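Local coordinates for Alpha/beta hydrolase fold-3 domain protein (Sulfolobus islandicus, PDB 5LK6) that probably hydrolyses carboxylic ester bonds, as a thermostable lipase or carboxylesterase with the alpha/beta hydrolase fold, at residues A38-V43 with L93-T98; V62-A67 with N102-S107. All blocks are in the same frame, centred on the assembly; numbering follows the deposited sequence.

Interaction 1 (A38-V43 with L93-T98)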
ATOM      1  N   ALA A  38      16.332 -14.407  -5.349  1.00 34.75           N
ATOM      2  CA  ALA A  38      16.259 -12.958  -5.524  1.00 37.01           C
ATOM      3  C   ALA A  38      17.671 -12.347  -5.699  1.00 35.89           C
ATOM      4  O   ALA A  38      18.587 -12.733  -5.026  1.00 36.77           O
ATOM      5  CB  ALA A  38      15.492 -12.294  -4.366  1.00 34.19           C
ATOM      6  N   PRO A  39      17.829 -11.385  -6.608  1.00 38.49           N
ATOM      7  CA  PRO A  39      19.063 -10.613  -6.598  1.00 38.60           C
ATOM      8  C   PRO A  39      19.251  -9.756  -5.326  1.00 37.45           C
ATOM      9  O   PRO A  39      18.304  -9.430  -4.601  1.00 31.33           O
ATOM     10  CB  PRO A  39      18.871  -9.692  -7.803  1.00 40.28           C
ATOM     11  CG  PRO A  39      17.382  -9.414  -7.780  1.00 42.31           C
ATOM     12  CD  PRO A  39      16.871 -10.821  -7.589  1.00 42.95           C
ATOM     13  N   LYS A  40      20.498  -9.381  -5.100  1.00 40.48           N
ATOM     14  CA  LYS A  40      20.900  -8.547  -3.976  1.00 43.11           C
ATOM     15  C   LYS A  40      21.255  -7.138  -4.464  1.00 41.05           C
ATOM     16  O   LYS A  40      22.318  -6.959  -5.009  1.00 36.38           O
ATOM     17  CB  LYS A  40      22.148  -9.178  -3.353  1.00 43.11           C
ATOM     18  CG  LYS A  40      21.878 -10.543  -2.774  1.00 44.46           C
ATOM     19  CD  LYS A  40      23.087 -11.140  -2.109  1.00 41.58           C
ATOM     20  CE  LYS A  40      22.748 -12.523  -1.613  1.00 43.50           C
ATOM     21  NZ  LYS A  40      23.683 -12.869  -0.508  1.00 45.52           N
ATOM     22  N   VAL A  41      20.401  -6.139  -4.281  1.00 39.74           N
ATOM     23  CA  VAL A  41      20.825  -4.777  -4.672  1.00 45.86           C
ATOM     24  C   VAL A  41      22.091  -4.373  -3.899  1.00 39.87           C
ATOM     25  O   VAL A  41      22.240  -4.787  -2.767  1.00 33.74           O
ATOM     26  CB  VAL A  41      19.701  -3.719  -4.552  1.00 49.09           C
ATOM     27  CG1 VAL A  41      18.548  -4.140  -5.437  1.00 58.72           C
ATOM     28  CG2 VAL A  41      19.220  -3.543  -3.113  1.00 49.21           C
ATOM     29  N   GLU A  42      23.013  -3.637  -4.547  1.00 42.85           N
ATOM     30  CA  GLU A  42      24.189  -3.052  -3.872  1.00 43.11           C
ATOM     31  C   GLU A  42      23.653  -2.008  -2.908  1.00 37.71           C
ATOM     32  O   GLU A  42      22.717  -1.331  -3.228  1.00 32.85           O
ATOM     33  CB  GLU A  42      25.156  -2.393  -4.842  1.00 50.35           C
ATOM     34  CG  GLU A  42      26.511  -3.074  -5.114  1.00 63.88           C
ATOM     35  CD  GLU A  42      27.432  -2.166  -5.996  1.00 71.61           C
ATOM     36  OE1 GLU A  42      27.704  -0.988  -5.600  1.00 57.45           O
ATOM     37  OE2 GLU A  42      27.858  -2.607  -7.107  1.00 71.30           O
ATOM     38  N   VAL A  43      24.224  -1.930  -1.714  1.00 38.87           N
ATOM     39  CA  VAL A  43      23.870  -0.926  -0.686  1.00 39.85           C
ATOM     40  C   VAL A  43      25.205  -0.343  -0.200  1.00 40.22           C
ATOM     41  O   VAL A  43      26.184  -0.438  -0.918  1.00 38.50           O
ATOM     42  CB  VAL A  43      23.026  -1.550   0.479  1.00 42.82           C
ATOM     43  CG1 VAL A  43      21.567  -1.737   0.047  1.00 42.32           C
ATOM     44  CG2 VAL A  43      23.642  -2.857   0.985  1.00 40.24           C
ATOM     45  N   LEU A  93      15.909  -9.558   0.739  1.00 25.90           N
ATOM     46  CA  LEU A  93      14.842  -8.687   1.187  1.00 25.56           C
ATOM     47  C   LEU A  93      15.377  -7.523   2.022  1.00 24.53           C
ATOM     48  O   LEU A  93      14.897  -6.402   1.891  1.00 26.03           O
ATOM     49  CB  LEU A  93      13.823  -9.507   1.975  1.00 24.86           C
ATOM     50  CG  LEU A  93      12.662  -8.769   2.621  1.00 25.45           C
ATOM     51  CD1 LEU A  93      11.824  -8.028   1.610  1.00 24.43           C
ATOM     52  CD2 LEU A  93      11.818  -9.783   3.376  1.00 28.09           C
ATOM     53  N   CYS A  94      16.332  -7.802   2.904  1.00 24.27           N
ATOM     54  CA  CYS A  94      16.775  -6.800   3.849  1.00 25.16           C
ATOM     55  C   CYS A  94      17.533  -5.753   3.094  1.00 25.37           C
ATOM     56  O   CYS A  94      17.416  -4.587   3.400  1.00 23.15           O
ATOM     57  CB  CYS A  94      17.653  -7.377   4.938  1.00 26.32           C
ATOM     58  SG  CYS A  94      16.697  -8.190   6.229  1.00 25.74           S
ATOM     59  N   ARG A  95      18.279  -6.184   2.086  1.00 25.62           N
ATOM     60  CA  ARG A  95      18.955  -5.245   1.179  1.00 27.38           C
ATOM     61  C   ARG A  95      17.980  -4.340   0.501  1.00 27.22           C
ATOM     62  O   ARG A  95      18.213  -3.165   0.440  1.00 28.07           O
ATOM     63  CB  ARG A  95      19.769  -5.976   0.101  1.00 28.09           C
ATOM     64  CG  ARG A  95      21.116  -6.486   0.597  1.00 29.38           C
ATOM     65  CD  ARG A  95      21.712  -7.439  -0.432  1.00 31.11           C
ATOM     66  NE  ARG A  95      23.057  -7.816   0.002  1.00 32.53           N
ATOM     67  CZ  ARG A  95      24.152  -7.060  -0.124  1.00 29.98           C
ATOM     68  NH1 ARG A  95      24.138  -5.873  -0.721  1.00 27.59           N
ATOM     69  NH2 ARG A  95      25.281  -7.520   0.369  1.00 29.64           N
ATOM     70  N   ALA A  96      16.886  -4.914  -0.004  1.00 28.53           N
ATOM     71  CA  ALA A  96      15.855  -4.181  -0.723  1.00 26.92           C
ATOM     72  C   ALA A  96      15.122  -3.208   0.175  1.00 27.23           C
ATOM     73  O   ALA A  96      14.803  -2.103  -0.242  1.00 24.45           O
ATOM     74  CB  ALA A  96      14.874  -5.128  -1.382  1.00 27.49           C
ATOM     75  N   ILE A  97      14.859  -3.602   1.412  1.00 26.77           N
ATOM     76  CA  ILE A  97      14.294  -2.633   2.358  1.00 27.16           C
ATOM     77  C   ILE A  97      15.268  -1.471   2.615  1.00 27.94           C
ATOM     78  O   ILE A  97      14.869  -0.309   2.610  1.00 26.11           O
ATOM     79  CB  ILE A  97      13.903  -3.340   3.646  1.00 24.54           C
ATOM     80  CG1 ILE A  97      12.714  -4.226   3.320  1.00 23.75           C
ATOM     81  CG2 ILE A  97      13.607  -2.358   4.758  1.00 22.72           C
ATOM     82  CD1 ILE A  97      12.409  -5.200   4.411  1.00 26.17           C
ATOM     83  N   THR A  98      16.546  -1.817   2.794  1.00 31.03           N
ATOM     84  CA  THR A  98      17.607  -0.860   3.079  1.00 32.82           C
ATOM     85  C   THR A  98      17.644   0.230   2.025  1.00 31.85           C
ATOM     86  O   THR A  98      17.529   1.402   2.343  1.00 32.39           O
ATOM     87  CB  THR A  98      18.988  -1.546   3.208  1.00 35.25           C
ATOM     88  OG1 THR A  98      18.902  -2.561   4.202  1.00 36.53           O
ATOM     89  CG2 THR A  98      20.075  -0.553   3.692  1.00 38.40           C
TER
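An extended loop laid over the outer side of a crossover helix, and fastened to it by one arginine, is the contact between residues 38-43 and 93-98. The loop runs from helix 24-36 to strand 46-52; helix 91-101 links the parallel neighbours 72-77 and 104-108 in a beta-alpha-beta crossover of the central sheet. Arg95 does most of the work. Its CG stands beside the backbone N (chi1 -79°) and the chain is extended from there to NE, a course that carries the guanidinium out past the helix and under the loop backbone. There NH1 donates to the carbonyl of Val41, 3.0 Å from NH1 to O, in a bond that is bent at the hydrogen (148°) and made at the edge of the guanidinium. Lys40 crosses the aliphatic part of the arginine at a slant, with CB 3.4 Å from Arg95 CD, while Val43 CG2 lies obliquely beside the donating nitrogen, 3.5 Å from Arg95 NH1. Lys40 and Arg95 carry like charges, but Asp91, one turn earlier on the helix, makes a salt bridge with Arg95 NE and a long, weak ion pair with Lys40 NZ, which would probably offset their repulsion. The two valines cover the helix backbone itself: CG2 of Val41 and CG1 of Val43 each come to 3.7 Å from the carbonyl O of Arg95. Val43 also meets Thr98 at about a right angle, CG1 to CB 4.1 Å. The hydroxyl of Thr98 is tied back into its own helix, OG1 donating to Cys94 O at 2.6 Å. Beneath this layer, Cys94 and Thr98 rest on Tyr63 of strand 57-63, and Ile97 packs on Leu74 and Tyr76 of strand 72-77, so the helix lies between the loop and the sheet.

Interaction 2 (V62-A67 with N102-S107)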
ATOM      1  N   VAL A  62      24.270  -5.930   9.726  1.00 32.12           N
ATOM      2  CA  VAL A  62      24.010  -4.495   9.598  1.00 31.14           C
ATOM      3  C   VAL A  62      24.191  -4.057   8.154  1.00 29.14           C
ATOM      4  O   VAL A  62      25.225  -4.285   7.544  1.00 30.55           O
ATOM      5  CB  VAL A  62      24.918  -3.692  10.501  1.00 30.66           C
ATOM      6  CG1 VAL A  62      24.424  -2.263  10.603  1.00 30.87           C
ATOM      7  CG2 VAL A  62      24.983  -4.343  11.886  1.00 31.81           C
ATOM      8  N   TYR A  63      23.135  -3.492   7.599  1.00 30.86           N
ATOM      9  CA  TYR A  63      23.169  -2.933   6.247  1.00 32.18           C
ATOM     10  C   TYR A  63      23.063  -1.404   6.369  1.00 33.64           C
ATOM     11  O   TYR A  63      22.139  -0.864   7.045  1.00 31.19           O
ATOM     12  CB  TYR A  63      21.987  -3.444   5.437  1.00 29.91           C
ATOM     13  CG  TYR A  63      21.828  -4.930   5.367  1.00 26.86           C
ATOM     14  CD1 TYR A  63      21.218  -5.654   6.407  1.00 28.64           C
ATOM     15  CD2 TYR A  63      22.214  -5.611   4.253  1.00 26.06           C
ATOM     16  CE1 TYR A  63      21.019  -7.036   6.310  1.00 27.69           C
ATOM     17  CE2 TYR A  63      22.058  -6.979   4.154  1.00 29.24           C
ATOM     18  CZ  TYR A  63      21.453  -7.696   5.175  1.00 28.75           C
ATOM     19  OH  TYR A  63      21.301  -9.063   5.006  1.00 31.19           O
ATOM     20  N   LEU A  64      24.019  -0.707   5.755  1.00 36.29           N
ATOM     21  CA  LEU A  64      23.908   0.761   5.640  1.00 36.56           C
ATOM     22  C   LEU A  64      23.484   1.056   4.228  1.00 33.18           C
ATOM     23  O   LEU A  64      23.786   0.290   3.314  1.00 33.42           O
ATOM     24  CB  LEU A  64      25.210   1.476   5.934  1.00 37.41           C
ATOM     25  CG  LEU A  64      25.986   1.252   7.239  1.00 41.62           C
ATOM     26  CD1 LEU A  64      27.291   2.023   7.075  1.00 41.70           C
ATOM     27  CD2 LEU A  64      25.281   1.677   8.535  1.00 42.01           C
ATOM     28  N   PRO A  65      22.760   2.150   4.037  1.00 32.11           N
ATOM     29  CA  PRO A  65      22.473   2.588   2.677  1.00 36.00           C
ATOM     30  C   PRO A  65      23.634   3.407   2.081  1.00 39.94           C
ATOM     31  O   PRO A  65      24.630   3.734   2.774  1.00 37.27           O
ATOM     32  CB  PRO A  65      21.247   3.452   2.852  1.00 36.13           C
ATOM     33  CG  PRO A  65      21.408   4.024   4.238  1.00 35.35           C
ATOM     34  CD  PRO A  65      22.210   3.057   5.048  1.00 32.79           C
ATOM     35  N   LYS A  66      23.497   3.698   0.787  1.00 41.79           N
ATOM     36  CA  LYS A  66      24.451   4.523   0.040  1.00 39.26           C
ATOM     37  C   LYS A  66      24.388   5.953   0.504  1.00 37.85           C
ATOM     38  O   LYS A  66      25.410   6.536   0.775  1.00 34.92           O
ATOM     39  CB  LYS A  66      24.227   4.393  -1.461  1.00 40.58           C
ATOM     40  CG  LYS A  66      24.873   3.115  -1.941  1.00 42.38           C
ATOM     41  CD  LYS A  66      24.790   2.879  -3.424  1.00 44.47           C
ATOM     42  CE  LYS A  66      25.980   2.013  -3.839  1.00 51.21           C
ATOM     43  NZ  LYS A  66      25.703   1.168  -5.033  1.00 53.15           N
ATOM     44  N   ALA A  67      23.180   6.471   0.658  1.00 41.48           N
ATOM     45  CA  ALA A  67      22.917   7.723   1.382  1.00 46.02           C
ATOM     46  C   ALA A  67      23.808   7.954   2.628  1.00 47.46           C
ATOM     47  O   ALA A  67      24.210   7.012   3.322  1.00 48.58           O
ATOM     48  CB  ALA A  67      21.426   7.806   1.773  1.00 48.92           C
ATOM     49  N   ASN A 102      16.406   4.092   2.927  1.00 29.93           N
ATOM     50  CA  ASN A 102      17.620   4.900   3.184  1.00 32.66           C
ATOM     51  C   ASN A 102      17.932   4.951   4.708  1.00 32.02           C
ATOM     52  O   ASN A 102      18.227   5.993   5.312  1.00 30.65           O
ATOM     53  CB  ASN A 102      17.504   6.302   2.534  1.00 34.42           C
ATOM     54  CG  ASN A 102      17.681   6.280   0.998  1.00 38.51           C
ATOM     55  OD1 ASN A 102      18.362   5.426   0.380  1.00 41.55           O
ATOM     56  ND2 ASN A 102      17.048   7.230   0.377  1.00 40.93           N
ATOM     57  N   CYS A 103      17.854   3.780   5.316  1.00 30.36           N
ATOM     58  CA  CYS A 103      18.024   3.648   6.736  1.00 31.70           C
ATOM     59  C   CYS A 103      18.921   2.447   7.021  1.00 29.53           C
ATOM     60  O   CYS A 103      19.244   1.644   6.116  1.00 25.89           O
ATOM     61  CB  CYS A 103      16.649   3.596   7.441  1.00 32.10           C
ATOM     62  SG  CYS A 103      15.788   2.018   7.334  1.00 35.92           S
ATOM     63  N   VAL A 104      19.362   2.355   8.275  1.00 28.68           N
ATOM     64  CA  VAL A 104      20.199   1.246   8.662  1.00 28.43           C
ATOM     65  C   VAL A 104      19.266   0.104   8.987  1.00 27.25           C
ATOM     66  O   VAL A 104      18.338   0.267   9.788  1.00 28.58           O
ATOM     67  CB  VAL A 104      21.035   1.566   9.903  1.00 27.86           C
ATOM     68  CG1 VAL A 104      21.808   0.311  10.371  1.00 27.46           C
ATOM     69  CG2 VAL A 104      21.970   2.703   9.610  1.00 25.77           C
ATOM     70  N   VAL A 105      19.499  -1.039   8.363  1.00 26.98           N
ATOM     71  CA  VAL A 105      18.770  -2.262   8.729  1.00 27.96           C
ATOM     72  C   VAL A 105      19.689  -3.201   9.539  1.00 27.22           C
ATOM     73  O   VAL A 105      20.806  -3.503   9.106  1.00 26.82           O
ATOM     74  CB  VAL A 105      18.188  -2.978   7.485  1.00 27.88           C
ATOM     75  CG1 VAL A 105      17.507  -4.288   7.887  1.00 27.14           C
ATOM     76  CG2 VAL A 105      17.168  -2.055   6.804  1.00 29.51           C
ATOM     77  N   VAL A 106      19.205  -3.625  10.701  1.00 25.27           N
ATOM     78  CA  VAL A 106      19.834  -4.639  11.530  1.00 25.96           C
ATOM     79  C   VAL A 106      18.927  -5.913  11.537  1.00 25.05           C
ATOM     80  O   VAL A 106      17.947  -5.998  12.285  1.00 25.06           O
ATOM     81  CB  VAL A 106      20.012  -4.079  12.955  1.00 26.05           C
ATOM     82  CG1 VAL A 106      20.739  -5.056  13.883  1.00 26.55           C
ATOM     83  CG2 VAL A 106      20.771  -2.801  12.894  1.00 27.23           C
ATOM     84  N   SER A 107      19.269  -6.871  10.683  1.00 24.14           N
ATOM     85  CA  SER A 107      18.637  -8.186  10.574  1.00 23.73           C
ATOM     86  C   SER A 107      19.146  -9.109  11.710  1.00 23.77           C
ATOM     87  O   SER A 107      20.328  -9.467  11.751  1.00 21.78           O
ATOM     88  CB  SER A 107      18.994  -8.750   9.202  1.00 24.40           C
ATOM     89  OG  SER A 107      18.400  -9.988   8.983  1.00 28.43           O
TER
HETATM   90  O   HOH W   1      19.116 -10.716   6.546  1.00 22.39           O
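Tyr63 turns the edge of its ring, not a face, toward Val105 and Ser107 of the antiparallel neighbouring strand. With CG beside the backbone N (chi1 -54°), the ring reaches along strand 104-108: the carbonyl O of Val105 lies in its plane 3.5 Å from CD1, and Ser107 CB meets the same edge further out, 3.9 Å from CE1. Val105 points to the same face of the sheet and crosses the tyrosine obliquely. On the other face Val62 is paired with Val106, yet its CG1 comes closer to Val104, 3.7 Å from CG1 to CG1. Leu64 and Val104 lie side by side and point the same way, CD2 of the leucine 3.6 Å from CG2 of the valine. Past the end of the ladder, the ring of Pro65 settles on the backbone of Asn102 and Cys103, with CD 3.5 Å from Cys103 O; Cys103 is itself held by a disulfide to Cys101. The backbones join at the hydrogen-bonded pair Tyr63-Val105, where Tyr63 N donates almost straight (175°) to Val105 O at 2.8 Å and Val105 N returns a more bent bond to Tyr63 O. Here the antiparallel N-terminal strands of the alpha/beta hydrolase sheet meet its parallel ones. At the far end of the ring one water donates to both Tyr63 OH and Ser107 OG, and the phenol is also hydrogen-bonded to Asp91 of helix 91-101. A leucine in place of Tyr63 would probably open a gap beside Ser107 and leave the water and Asp91 without their phenol partner. With just two backbone hydrogen bonds between the segments, much of the join must rest on apolar packing by Val62, Leu64 and Val104, while water and Asp91 satisfy the phenol of the buried tyrosine.

Overall arrangement
From the N terminus the chain first lays down the loop 38-43, then passes through strands 46-52 and 57-63 to residues 62-67. Helix 91-101 returns to that loop and closes interaction 1; the strand that follows it, in 102-107, pairs with 62-67 and closes interaction 2. The segments therefore alternate, and the two chain loops cross. Their centres are 10 Å apart and they touch directly: Glu42 and Lys66 form a salt bridge, while Thr98 packs against Val105 and Cys103. Together the contacts tie the antiparallel edge of the sheet, the loop entering it and a covering helix to strand 104-108, the first of the parallel strands.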